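Possible membrane-associated serine protease (Mycobacterium tuberculosis, PDB 3K6Y) is the protease part of a membrane-associated serine protease of the S1C family, probably needed for the bacterium's resistance to acid and oxidative stress. Local coordinates at residues Ile47-Pro52 and Asn81-Tyr86; Ala129-Leu134 and Thr145-Arg150; Gly196-Ala201 and Gly209-Ala214. All coordinates share one frame; numbering follows the deposited sequence.

In the fold
The protease domain consists of two antiparallel six-stranded barrels, as in chymotrypsin. Interaction 1 closes the first barrel by pairing strand 44-51 with strand 82-87, the two ends of its strand order. Interactions 2 and 3 follow in series along the chain and belong to the second barrel, each a hairpin of neighbouring strands. Their centres are about 11 Å apart, and they meet inside the barrel where Val133 CG2 lies 3.9 Å from Val198 CG2. Interaction 1 does not touch them; its centre is about 28 Å from that of interaction 2 and 21 Å from that of interaction 3. The predicted triad His75, Asp104 and Ser183 draws residues from both barrels.

Interaction 1: residues Ile47-Pro52 and Asn81-Tyr86; sequences IRSLAP and NNVTVY
The Tyr86 ring presents an edge, not a face, to Arg48: its CE1 lies 3.7 Å from Arg48 CB, near the ring plane. The guanidinium stands almost perpendicular to the ring, the two planes 87° apart, while the tyrosine hydroxyl lies oblique to it. With CG anti to the backbone N (chi1 -175°) and the chain extended to NE, Arg48 passes CB by the ring edge and CD by the tyrosine hydroxyl, and its guanidinium turns off from strand 82-87. Its NH1 end is salt-bridged to Glu59 on strand 56-66, and Lys46 makes a cation-pi contact with the Tyr86 ring.

Beneath these groups strands 44-51 and 82-87 run antiparallel. Arg48 and Thr84 form a hydrogen-bonded pair, with Arg48 N to Thr84 O and Thr84 N to Arg48 O both 2.9 Å. Farther along, Asn81 and Asn82 both face Leu50 in a classic beta bulge: Leu50 N bonds to Asn82 O, and Asn81 N bonds to Leu50 O at 2.9 Å.

The sheet's two faces differ in chemistry. Ile47, Val83 and Val85, branched aliphatics suited to the core, point into the barrel with the small Ser49; Ile47 CG2 packs against Val83 CG1 at 3.7 Å. Ser49 lays OG 3.7 Å from Val83 CG2 and makes a weak hydrogen bond to Val76 O. On the Arg48 face a water gives hydrogen bonds to Arg48 O and Asn82 OD1 and also pairs with Thr84 OG1. The barrel seam thus has a mostly apolar lining and a more polar, partly hydrated outer face.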
ATOM      1  N   ILE A  47      19.053  -6.313  -2.318  1.00 10.93           N
ATOM      2  CA  ILE A  47      17.682  -6.664  -1.944  1.00 10.82           C
ATOM      3  C   ILE A  47      16.997  -7.287  -3.153  1.00 10.86           C
ATOM      4  O   ILE A  47      17.066  -6.767  -4.243  1.00 11.45           O
ATOM      5  CB  ILE A  47      16.923  -5.435  -1.452  1.00 11.35           C
ATOM      6  CG1 ILE A  47      17.767  -4.825  -0.305  1.00 15.50           C
ATOM      7  CG2 ILE A  47      15.530  -5.833  -0.961  1.00 12.03           C
ATOM      8  CD1 ILE A  47      17.202  -3.714   0.477  1.00 16.35           C
ATOM      9  N   ARG A  48      16.374  -8.426  -2.936  1.00 10.50           N
ATOM     10  CA  ARG A  48      15.577  -9.070  -3.983  1.00 11.37           C
ATOM     11  C   ARG A  48      14.181  -9.298  -3.437  1.00 11.03           C
ATOM     12  O   ARG A  48      14.004  -9.949  -2.405  1.00 11.87           O
ATOM     13  CB  ARG A  48      16.195 -10.413  -4.371  1.00 13.25           C
ATOM     14  CG  ARG A  48      15.519 -11.108  -5.514  1.00 16.25           C
ATOM     15  CD  ARG A  48      16.393 -12.287  -5.948  1.00 21.84           C
ATOM     16  NE  ARG A  48      15.645 -13.208  -6.801  1.00 23.63           N
ATOM     17  CZ  ARG A  48      15.891 -13.409  -8.087  1.00 38.34           C
ATOM     18  NH1 ARG A  48      16.896 -12.774  -8.687  1.00 30.90           N
ATOM     19  NH2 ARG A  48      15.137 -14.263  -8.765  1.00 28.01           N
ATOM     20  N   SER A  49      13.187  -8.787  -4.151  1.00 11.09           N
ATOM     21  CA  SER A  49      11.793  -8.835  -3.691  1.00 12.60           C
ATOM     22  C   SER A  49      10.940  -9.525  -4.737  1.00 12.52           C
ATOM     23  O   SER A  49      10.888  -9.095  -5.900  1.00 13.25           O
ATOM     24  CB  SER A  49      11.275  -7.433  -3.416  1.00 12.74           C
ATOM     25  OG  SER A  49      12.139  -6.759  -2.481  1.00 14.21           O
ATOM     26  N   LEU A  50      10.279 -10.601  -4.346  1.00 11.60           N
ATOM     27  CA  LEU A  50       9.359 -11.312  -5.245  1.00 12.17           C
ATOM     28  C   LEU A  50       8.060 -10.545  -5.224  1.00 11.43           C
ATOM     29  O   LEU A  50       7.496 -10.288  -4.153  1.00 11.68           O
ATOM     30  CB  LEU A  50       9.125 -12.743  -4.761  1.00 13.47           C
ATOM     31  CG  LEU A  50      10.399 -13.558  -4.535  1.00 15.51           C
ATOM     32  CD1 LEU A  50      10.028 -14.957  -4.104  1.00 17.87           C
ATOM     33  CD2 LEU A  50      11.287 -13.575  -5.782  1.00 19.12           C
ATOM     34  N   ALA A  51       7.573 -10.182  -6.406  1.00 12.16           N
ATOM     35  CA  ALA A  51       6.367  -9.375  -6.509  1.00 11.50           C
ATOM     36  C   ALA A  51       5.415  -9.981  -7.545  1.00 12.37           C
ATOM     37  O   ALA A  51       5.156  -9.383  -8.599  1.00 13.25           O
ATOM     38  CB  ALA A  51       6.708  -7.927  -6.841  1.00 12.10           C
ATOM     39  N   PRO A  52       4.860 -11.151  -7.217  1.00 13.55           N
ATOM     40  CA  PRO A  52       3.902 -11.761  -8.162  1.00 14.54           C
ATOM     41  C   PRO A  52       2.691 -10.864  -8.462  1.00 14.46           C
ATOM     42  O   PRO A  52       2.157 -10.943  -9.568  1.00 14.33           O
ATOM     43  CB  PRO A  52       3.494 -13.070  -7.460  1.00 15.99           C
ATOM     44  CG  PRO A  52       3.850 -12.879  -5.994  1.00 15.55           C
ATOM     45  CD  PRO A  52       5.092 -12.008  -6.042  1.00 13.93           C
ATOM     46  N   ASN A  81       5.770  -9.566  -1.972  1.00 10.87           N
ATOM     47  CA  ASN A  81       5.328 -10.382  -0.841  1.00 12.02           C
ATOM     48  C   ASN A  81       6.432 -11.224  -0.216  1.00 11.87           C
ATOM     49  O   ASN A  81       6.160 -12.002   0.696  1.00 13.40           O
ATOM     50  CB  ASN A  81       4.098 -11.236  -1.167  1.00 13.64           C
ATOM     51  CG  ASN A  81       4.406 -12.354  -2.110  1.00 15.46           C
ATOM     52  OD1 ASN A  81       5.514 -12.474  -2.641  1.00 15.93           O
ATOM     53  ND2 ASN A  81       3.407 -13.213  -2.330  1.00 19.03           N
ATOM     54  N   ASN A  82       7.672 -11.023  -0.661  1.00 11.27           N
ATOM     55  CA  ASN A  82       8.807 -11.707  -0.071  1.00 11.98           C
ATOM     56  C   ASN A  82      10.040 -10.867  -0.333  1.00 11.21           C
ATOM     57  O   ASN A  82      10.262 -10.465  -1.477  1.00 12.94           O
ATOM     58  CB  ASN A  82       8.977 -13.109  -0.677  1.00 13.53           C
ATOM     59  CG  ASN A  82      10.077 -13.882  -0.010  1.00 16.26           C
ATOM     60  OD1 ASN A  82      11.201 -13.919  -0.510  1.00 19.61           O
ATOM     61  ND2 ASN A  82       9.783 -14.453   1.146  1.00 20.32           N
ATOM     62  N   VAL A  83      10.839 -10.600   0.705  1.00 10.79           N
ATOM     63  CA  VAL A  83      12.028  -9.762   0.558  1.00 10.44           C
ATOM     64  C   VAL A  83      13.210 -10.513   1.143  1.00 10.63           C
ATOM     65  O   VAL A  83      13.132 -11.000   2.268  1.00 11.59           O
ATOM     66  CB  VAL A  83      11.845  -8.416   1.276  1.00 10.78           C
ATOM     67  CG1 VAL A  83      13.112  -7.552   1.171  1.00 11.55           C
ATOM     68  CG2 VAL A  83      10.636  -7.650   0.745  1.00 11.59           C
ATOM     69  N   THR A  84      14.278 -10.638   0.362  1.00 10.55           N
ATOM     70  CA  THR A  84      15.508 -11.273   0.823  1.00 11.32           C
ATOM     71  C   THR A  84      16.637 -10.253   0.745  1.00 11.06           C
ATOM     72  O   THR A  84      16.739  -9.492  -0.221  1.00 11.42           O
ATOM     73  CB  THR A  84      15.853 -12.495  -0.047  1.00 12.28           C
ATOM     74  OG1 THR A  84      14.740 -13.403  -0.016  1.00 14.07           O
ATOM     75  CG2 THR A  84      17.081 -13.228   0.483  1.00 14.12           C
ATOM     76  N   VAL A  85      17.479 -10.246   1.776  1.00 10.94           N
ATOM     77  CA  VAL A  85      18.662  -9.408   1.816  1.00 10.98           C
ATOM     78  C   VAL A  85      19.893 -10.309   1.618  1.00 11.34           C
ATOM     79  O   VAL A  85      19.996 -11.355   2.248  1.00 12.81           O
ATOM     80  CB  VAL A  85      18.725  -8.689   3.192  1.00 11.17           C
ATOM     81  CG1 VAL A  85      20.105  -8.108   3.459  1.00 12.43           C
ATOM     82  CG2 VAL A  85      17.615  -7.626   3.264  1.00 11.95           C
ATOM     83  N   TYR A  86      20.807  -9.891   0.748  1.00 11.61           N
ATOM     84  CA  TYR A  86      22.035 -10.670   0.532  1.00 12.89           C
ATOM     85  C   TYR A  86      23.217  -9.888   1.050  1.00 14.26           C
ATOM     86  O   TYR A  86      23.417  -8.735   0.666  1.00 14.40           O
ATOM     87  CB  TYR A  86      22.252 -10.969  -0.945  1.00 14.75           C
ATOM     88  CG  TYR A  86      21.157 -11.813  -1.509  1.00 15.34           C
ATOM     89  CD1 TYR A  86      19.972 -11.222  -1.942  1.00 16.91           C
ATOM     90  CD2 TYR A  86      21.285 -13.196  -1.602  1.00 16.61           C
ATOM     91  CE1 TYR A  86      18.939 -11.964  -2.452  1.00 19.15           C
ATOM     92  CE2 TYR A  86      20.227 -13.964  -2.138  1.00 19.23           C
ATOM     93  CZ  TYR A  86      19.061 -13.323  -2.545  1.00 18.27           C
ATOM     94  OH  TYR A  86      18.000 -14.031  -3.079  1.00 22.17           O
TER
HETATM   95  O   HOH W   1      13.059 -12.590  -2.153  1.00 16.90           O
HETATM   96  O   HOH W   2      14.699 -14.117  -3.755  1.00 36.80           O

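Interaction 2: residues Ala129-Leu134 and Thr145-Arg150; sequences ADVVVL and TPARIR
Asp130 and Arg148 run alongside each other in the same direction, across an antiparallel beta hairpin of the second barrel of this chymotrypsin-like fold. Their salt bridge runs from Asp130 OD1 to Arg148 NH1 at 3.1 Å, with the carboxylate and guanidinium planes turned 59° apart rather than lying flat together. Opposite charges suit this partly exposed, non-hydrogen-bonded pair, whose side chains share a face with Val132 and Pro146.

The other face is largely apolar and turned inward. Val131 CG1 meets Ile149 CG1 at 3.9 Å, the two side chains set roughly perpendicular, while Val131 CG2 packs on Ala147 CB at 3.7 Å. With CG1 of Val131 anti to the carbonyl carbon (chi1 -70°), CG2 is left between the backbone N and the carbonyl carbon, against the small alanine. Leu187 of strand 186-188 touches Val131, Val133 and Ile149, so beta-branched residues here fill the barrel interior.

Backbone bonds hold the strands in register. Val133 and Thr145 exchange a reciprocal pair, and Ile149 N reaches Ala129 O. Between Val131 and Ala147 the ladder is less regular: Val131 N bonds to Ala147 O at 3.2 Å from above the carbonyl plane, 51° out of it.

Second-shell carbonyls fix the arginine, which is bent at its third torsion. Its bonds from NE to Ala25 O and from NH2 to Ser26 O tie the N-terminal segment to the barrel; NH1 also bonds to Gly128 O, just ahead of Ala129. One water bridges the charged pair, accepting from Arg148 NH1 at the guanidinium edge and donating to Asp130 OD1; a second joins Asp130 OD1, at 2.7 Å, to Ala147 O, at 2.9 Å.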
ATOM      1  N   ALA A 129      31.542  18.349  -4.070  1.00 20.13           N
ATOM      2  CA  ALA A 129      32.160  17.312  -3.230  1.00 20.06           C
ATOM      3  C   ALA A 129      32.255  15.966  -3.945  1.00 19.52           C
ATOM      4  O   ALA A 129      31.318  15.566  -4.645  1.00 18.94           O
ATOM      5  CB  ALA A 129      31.409  17.165  -1.918  1.00 20.80           C
ATOM      6  N   ASP A 130      33.394  15.284  -3.774  1.00 19.86           N
ATOM      7  CA  ASP A 130      33.576  13.899  -4.217  1.00 19.35           C
ATOM      8  C   ASP A 130      32.737  12.987  -3.323  1.00 18.23           C
ATOM      9  O   ASP A 130      32.868  12.998  -2.094  1.00 18.89           O
ATOM     10  CB  ASP A 130      35.029  13.421  -4.067  1.00 20.11           C
ATOM     11  CG  ASP A 130      35.997  14.068  -5.045  1.00 22.27           C
ATOM     12  OD1 ASP A 130      35.657  14.365  -6.206  1.00 23.18           O
ATOM     13  OD2 ASP A 130      37.169  14.245  -4.637  1.00 26.50           O
ATOM     14  N   VAL A 131      31.880  12.196  -3.951  1.00 16.48           N
ATOM     15  CA  VAL A 131      31.004  11.253  -3.249  1.00 16.16           C
ATOM     16  C   VAL A 131      30.901   9.977  -4.087  1.00 15.18           C
ATOM     17  O   VAL A 131      31.327   9.950  -5.248  1.00 15.76           O
ATOM     18  CB  VAL A 131      29.617  11.894  -2.969  1.00 15.98           C
ATOM     19  CG1 VAL A 131      29.729  13.007  -1.894  1.00 16.90           C
ATOM     20  CG2 VAL A 131      28.996  12.452  -4.265  1.00 16.55           C
ATOM     21  N   VAL A 132      30.361   8.910  -3.498  1.00 14.19           N
ATOM     22  CA  VAL A 132      30.305   7.634  -4.189  1.00 14.12           C
ATOM     23  C   VAL A 132      28.933   7.003  -4.005  1.00 13.17           C
ATOM     24  O   VAL A 132      28.412   6.926  -2.897  1.00 13.49           O
ATOM     25  CB  VAL A 132      31.400   6.641  -3.728  1.00 14.59           C
ATOM     26  CG1 VAL A 132      31.596   5.573  -4.761  1.00 15.90           C
ATOM     27  CG2 VAL A 132      32.735   7.356  -3.427  1.00 17.53           C
ATOM     28  N   VAL A 133      28.352   6.555  -5.110  1.00 12.75           N
ATOM     29  CA  VAL A 133      27.119   5.776  -5.098  1.00 13.32           C
ATOM     30  C   VAL A 133      27.499   4.302  -4.979  1.00 13.34           C
ATOM     31  O   VAL A 133      28.304   3.810  -5.766  1.00 14.07           O
ATOM     32  CB  VAL A 133      26.309   6.020  -6.410  1.00 13.70           C
ATOM     33  CG1 VAL A 133      25.187   4.975  -6.616  1.00 15.16           C
ATOM     34  CG2 VAL A 133      25.766   7.428  -6.429  1.00 15.29           C
ATOM     35  N   LEU A 134      26.956   3.606  -3.988  1.00 12.34           N
ATOM     36  CA  LEU A 134      27.271   2.185  -3.811  1.00 12.32           C
ATOM     37  C   LEU A 134      26.023   1.347  -4.023  1.00 12.08           C
ATOM     38  O   LEU A 134      24.990   1.605  -3.399  1.00 11.88           O
ATOM     39  CB  LEU A 134      27.828   1.924  -2.409  1.00 13.08           C
ATOM     40  CG  LEU A 134      29.020   2.782  -1.999  1.00 14.16           C
ATOM     41  CD1 LEU A 134      29.436   2.383  -0.584  1.00 14.27           C
ATOM     42  CD2 LEU A 134      30.171   2.611  -2.970  1.00 15.76           C
ATOM     43  N   THR A 145      30.061   3.717  -7.928  1.00 14.23           N
ATOM     44  CA  THR A 145      29.872   4.655  -9.030  1.00 15.36           C
ATOM     45  C   THR A 145      30.357   6.021  -8.588  1.00 15.14           C
ATOM     46  O   THR A 145      29.771   6.631  -7.706  1.00 14.80           O
ATOM     47  CB  THR A 145      28.387   4.685  -9.457  1.00 15.83           C
ATOM     48  OG1 THR A 145      28.021   3.378  -9.910  1.00 17.82           O
ATOM     49  CG2 THR A 145      28.141   5.701 -10.568  1.00 18.00           C
ATOM     50  N   PRO A 146      31.441   6.519  -9.202  1.00 15.91           N
ATOM     51  CA  PRO A 146      31.912   7.848  -8.825  1.00 16.40           C
ATOM     52  C   PRO A 146      30.848   8.926  -9.036  1.00 15.57           C
ATOM     53  O   PRO A 146      30.071   8.873 -10.016  1.00 16.22           O
ATOM     54  CB  PRO A 146      33.106   8.073  -9.754  1.00 16.59           C
ATOM     55  CG  PRO A 146      33.563   6.697 -10.125  1.00 18.29           C
ATOM     56  CD  PRO A 146      32.304   5.868 -10.199  1.00 17.68           C
ATOM     57  N   ALA A 147      30.806   9.903  -8.146  1.00 15.55           N
ATOM     58  CA  ALA A 147      29.785  10.930  -8.206  1.00 15.55           C
ATOM     59  C   ALA A 147      30.320  12.247  -7.683  1.00 16.05           C
ATOM     60  O   ALA A 147      31.379  12.293  -7.068  1.00 16.10           O
ATOM     61  CB  ALA A 147      28.518  10.497  -7.427  1.00 15.58           C
ATOM     62  N   ARG A 148      29.589  13.318  -7.959  1.00 16.72           N
ATOM     63  CA  ARG A 148      29.922  14.640  -7.481  1.00 17.16           C
ATOM     64  C   ARG A 148      28.642  15.354  -7.096  1.00 17.30           C
ATOM     65  O   ARG A 148      27.668  15.332  -7.852  1.00 17.32           O
ATOM     66  CB  ARG A 148      30.728  15.432  -8.526  1.00 17.37           C
ATOM     67  CG  ARG A 148      31.273  16.732  -7.978  1.00 18.19           C
ATOM     68  CD  ARG A 148      32.177  17.535  -8.959  1.00 18.80           C
ATOM     69  NE  ARG A 148      33.259  16.722  -9.514  1.00 19.76           N
ATOM     70  CZ  ARG A 148      34.402  16.437  -8.886  1.00 20.76           C
ATOM     71  NH1 ARG A 148      34.636  16.888  -7.656  1.00 22.11           N
ATOM     72  NH2 ARG A 148      35.299  15.684  -9.494  1.00 21.58           N
ATOM     73  N   ILE A 149      28.633  16.005  -5.943  1.00 17.29           N
ATOM     74  CA  ILE A 149      27.457  16.747  -5.506  1.00 17.72           C
ATOM     75  C   ILE A 149      27.223  17.938  -6.426  1.00 17.54           C
ATOM     76  O   ILE A 149      28.158  18.707  -6.707  1.00 18.56           O
ATOM     77  CB  ILE A 149      27.599  17.280  -4.056  1.00 17.39           C
ATOM     78  CG1 ILE A 149      27.759  16.133  -3.042  1.00 18.00           C
ATOM     79  CG2 ILE A 149      26.427  18.179  -3.667  1.00 18.40           C
ATOM     80  CD1 ILE A 149      26.488  15.264  -2.850  1.00 18.34           C
ATOM     81  N   ARG A 150      25.979  18.116  -6.884  1.00 17.34           N
ATOM     82  CA  ARG A 150      25.595  19.365  -7.556  1.00 18.84           C
ATOM     83  C   ARG A 150      25.012  20.349  -6.557  1.00 20.13           C
ATOM     84  O   ARG A 150      25.522  21.456  -6.425  1.00 21.99           O
ATOM     85  CB  ARG A 150      24.596  19.117  -8.691  1.00 18.01           C
ATOM     86  CG  ARG A 150      25.085  18.239  -9.809  1.00 17.50           C
ATOM     87  CD  ARG A 150      24.003  18.172 -10.866  1.00 18.03           C
ATOM     88  NE  ARG A 150      24.290  17.237 -11.935  1.00 18.50           N
ATOM     89  CZ  ARG A 150      25.057  17.500 -12.996  1.00 19.29           C
ATOM     90  NH1 ARG A 150      25.673  18.672 -13.101  1.00 20.11           N
ATOM     91  NH2 ARG A 150      25.229  16.596 -13.939  1.00 18.37           N
TER
HETATM   92  O   HOH W   3      33.909  13.278  -7.951  1.00 21.04           O
HETATM   93  O   HOH W   4      37.284  16.504  -6.726  1.00 50.59           O

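Interaction 3: residues Gly196-Ala201 and Gly209-Ala214; sequences GVVFGA and GFVLTA
Phe199 turns one ring face to the CB of Phe210, a CH-pi contact with CB 4.0 Å from the ring centroid and 30° off its normal. The two aromatic side chains cross at a slant without stacking; the Phe210 ring sets its edge against the backbone of Ala201, CE2 lying 3.7 Å from Ala201 C. Leu212 N lies at the edge of the Phe199 ring, 3.6 Å from CD1; Leu212 CG, 3.6 Å from Phe199 CD1, comes from the side of the ring plane opposite Phe210 CB. Phe199 CG sits between the backbone N and the carbonyl carbon (chi1 75°), which folds the ring back over the neighbouring strand.

A classic beta bulge accompanies this turn of the ring. Phe199 and Gly200 both face Phe210: Phe199 N gives a nearly straight bond to Phe210 O at 3.0 Å (179°), whereas the bond from Gly200 N to the same oxygen is weak at 3.3 Å. Phe210 N returns a bond to Gly200 O, and glycine suits a place beside the bulky Phe199 ring. Val198 and Val211, on the face inside the barrel, meet through their CG2 methyls at 4.1 Å.

The Phe199 side chain comes about 4 Å from that of His75, the predicted proton acceptor, and Phe199 O receives a weak bond from Ser183 OG, so the bulge borders the predicted catalytic site. Strand 167-175 flanks the hairpin beside 208-213 and strand 186-188 beside 194-201. Val197 and Leu212 pack on Val217 of helix 214-218, whose N-cap is Thr213, its OG1 bonded to Glu216 N.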
ATOM      1  N   GLY A 196      23.005  10.208   2.086  1.00 13.16           N
ATOM      2  CA  GLY A 196      21.617  10.031   1.701  1.00 12.75           C
ATOM      3  C   GLY A 196      21.403   8.719   0.992  1.00 12.32           C
ATOM      4  O   GLY A 196      22.318   7.885   0.927  1.00 11.80           O
ATOM      5  N   VAL A 197      20.185   8.558   0.472  1.00 11.52           N
ATOM      6  CA  VAL A 197      19.749   7.318  -0.154  1.00 11.47           C
ATOM      7  C   VAL A 197      19.471   7.590  -1.632  1.00 10.81           C
ATOM      8  O   VAL A 197      18.615   8.400  -1.971  1.00 11.14           O
ATOM      9  CB  VAL A 197      18.466   6.777   0.527  1.00 11.16           C
ATOM     10  CG1 VAL A 197      18.076   5.424  -0.074  1.00 12.60           C
ATOM     11  CG2 VAL A 197      18.674   6.672   2.032  1.00 12.59           C
ATOM     12  N   VAL A 198      20.222   6.918  -2.495  1.00 11.25           N
ATOM     13  CA  VAL A 198      20.099   7.110  -3.938  1.00 12.67           C
ATOM     14  C   VAL A 198      18.759   6.524  -4.384  1.00 12.92           C
ATOM     15  O   VAL A 198      18.480   5.378  -4.057  1.00 14.05           O
ATOM     16  CB  VAL A 198      21.253   6.358  -4.651  1.00 14.06           C
ATOM     17  CG1 VAL A 198      21.131   6.504  -6.169  1.00 16.64           C
ATOM     18  CG2 VAL A 198      22.609   6.883  -4.165  1.00 16.05           C
ATOM     19  N   PHE A 199      17.947   7.273  -5.135  1.00 12.68           N
ATOM     20  CA  PHE A 199      16.622   6.767  -5.509  1.00 13.78           C
ATOM     21  C   PHE A 199      16.271   6.915  -6.972  1.00 13.81           C
ATOM     22  O   PHE A 199      15.334   6.265  -7.444  1.00 14.57           O
ATOM     23  CB  PHE A 199      15.510   7.350  -4.622  1.00 14.32           C
ATOM     24  CG  PHE A 199      15.148   8.782  -4.913  1.00 15.48           C
ATOM     25  CD1 PHE A 199      15.825   9.834  -4.315  1.00 13.82           C
ATOM     26  CD2 PHE A 199      14.087   9.081  -5.764  1.00 17.52           C
ATOM     27  CE1 PHE A 199      15.467  11.166  -4.562  1.00 16.57           C
ATOM     28  CE2 PHE A 199      13.733  10.426  -6.036  1.00 18.45           C
ATOM     29  CZ  PHE A 199      14.415  11.452  -5.428  1.00 16.98           C
ATOM     30  N   GLY A 200      16.979   7.765  -7.702  1.00 13.70           N
ATOM     31  CA  GLY A 200      16.544   8.013  -9.060  1.00 15.25           C
ATOM     32  C   GLY A 200      17.560   8.688  -9.921  1.00 15.92           C
ATOM     33  O   GLY A 200      18.635   9.078  -9.481  1.00 15.70           O
ATOM     34  N   ALA A 201      17.179   8.819 -11.183  1.00 17.07           N
ATOM     35  CA  ALA A 201      18.018   9.469 -12.184  1.00 18.53           C
ATOM     36  C   ALA A 201      17.155  10.446 -12.973  1.00 20.54           C
ATOM     37  O   ALA A 201      15.935  10.294 -13.056  1.00 20.57           O
ATOM     38  CB  ALA A 201      18.623   8.417 -13.095  1.00 20.13           C
ATOM     39  N   GLY A 209      21.789  12.272 -10.996  1.00 15.90           N
ATOM     40  CA  GLY A 209      21.092  11.380 -10.073  1.00 15.49           C
ATOM     41  C   GLY A 209      20.427  12.159  -8.962  1.00 14.96           C
ATOM     42  O   GLY A 209      20.769  13.326  -8.703  1.00 15.01           O
ATOM     43  N   PHE A 210      19.501  11.482  -8.280  1.00 13.69           N
ATOM     44  CA  PHE A 210      18.738  12.074  -7.195  1.00 14.05           C
ATOM     45  C   PHE A 210      18.890  11.214  -5.957  1.00 13.23           C
ATOM     46  O   PHE A 210      18.811   9.971  -6.033  1.00 13.36           O
ATOM     47  CB  PHE A 210      17.256  12.139  -7.539  1.00 14.86           C
ATOM     48  CG  PHE A 210      16.940  13.095  -8.649  1.00 17.45           C
ATOM     49  CD1 PHE A 210      16.749  14.441  -8.375  1.00 18.87           C
ATOM     50  CD2 PHE A 210      16.893  12.657  -9.961  1.00 20.78           C
ATOM     51  CE1 PHE A 210      16.463  15.347  -9.400  1.00 21.58           C
ATOM     52  CE2 PHE A 210      16.611  13.558 -11.005  1.00 22.04           C
ATOM     53  CZ  PHE A 210      16.411  14.902 -10.713  1.00 22.71           C
ATOM     54  N   VAL A 211      19.129  11.883  -4.828  1.00 12.82           N
ATOM     55  CA  VAL A 211      19.456  11.241  -3.557  1.00 12.56           C
ATOM     56  C   VAL A 211      18.638  11.876  -2.443  1.00 12.50           C
ATOM     57  O   VAL A 211      18.671  13.104  -2.279  1.00 13.55           O
ATOM     58  CB  VAL A 211      20.963  11.420  -3.256  1.00 12.93           C
ATOM     59  CG1 VAL A 211      21.339  10.751  -1.942  1.00 13.54           C
ATOM     60  CG2 VAL A 211      21.808  10.881  -4.401  1.00 14.16           C
ATOM     61  N   LEU A 212      17.897  11.074  -1.665  1.00 11.86           N
ATOM     62  CA  LEU A 212      17.210  11.637  -0.501  1.00 12.37           C
ATOM     63  C   LEU A 212      18.243  12.012   0.527  1.00 12.01           C
ATOM     64  O   LEU A 212      19.124  11.209   0.826  1.00 12.86           O
ATOM     65  CB  LEU A 212      16.274  10.608   0.131  1.00 12.19           C
ATOM     66  CG  LEU A 212      15.172  10.026  -0.741  1.00 12.92           C
ATOM     67  CD1 LEU A 212      14.503   8.845  -0.057  1.00 13.75           C
ATOM     68  CD2 LEU A 212      14.142  11.111  -1.100  1.00 14.08           C
ATOM     69  N   THR A 213      18.161  13.205   1.105  1.00 12.53           N
ATOM     70  CA  THR A 213      19.195  13.565   2.075  1.00 13.16           C
ATOM     71  C   THR A 213      19.090  12.751   3.372  1.00 13.41           C
ATOM     72  O   THR A 213      18.026  12.232   3.717  1.00 13.25           O
ATOM     73  CB  THR A 213      19.192  15.072   2.430  1.00 13.66           C
ATOM     74  OG1 THR A 213      18.036  15.359   3.209  1.00 14.75           O
ATOM     75  CG2 THR A 213      19.266  15.962   1.186  1.00 14.62           C
ATOM     76  N   ALA A 214      20.186  12.719   4.130  1.00 13.77           N
ATOM     77  CA  ALA A 214      20.138  12.115   5.451  1.00 14.23           C
ATOM     78  C   ALA A 214      19.032  12.739   6.315  1.00 14.52           C
ATOM     79  O   ALA A 214      18.290  12.041   6.997  1.00 14.63           O
ATOM     80  CB  ALA A 214      21.505  12.225   6.147  1.00 14.66           C
TER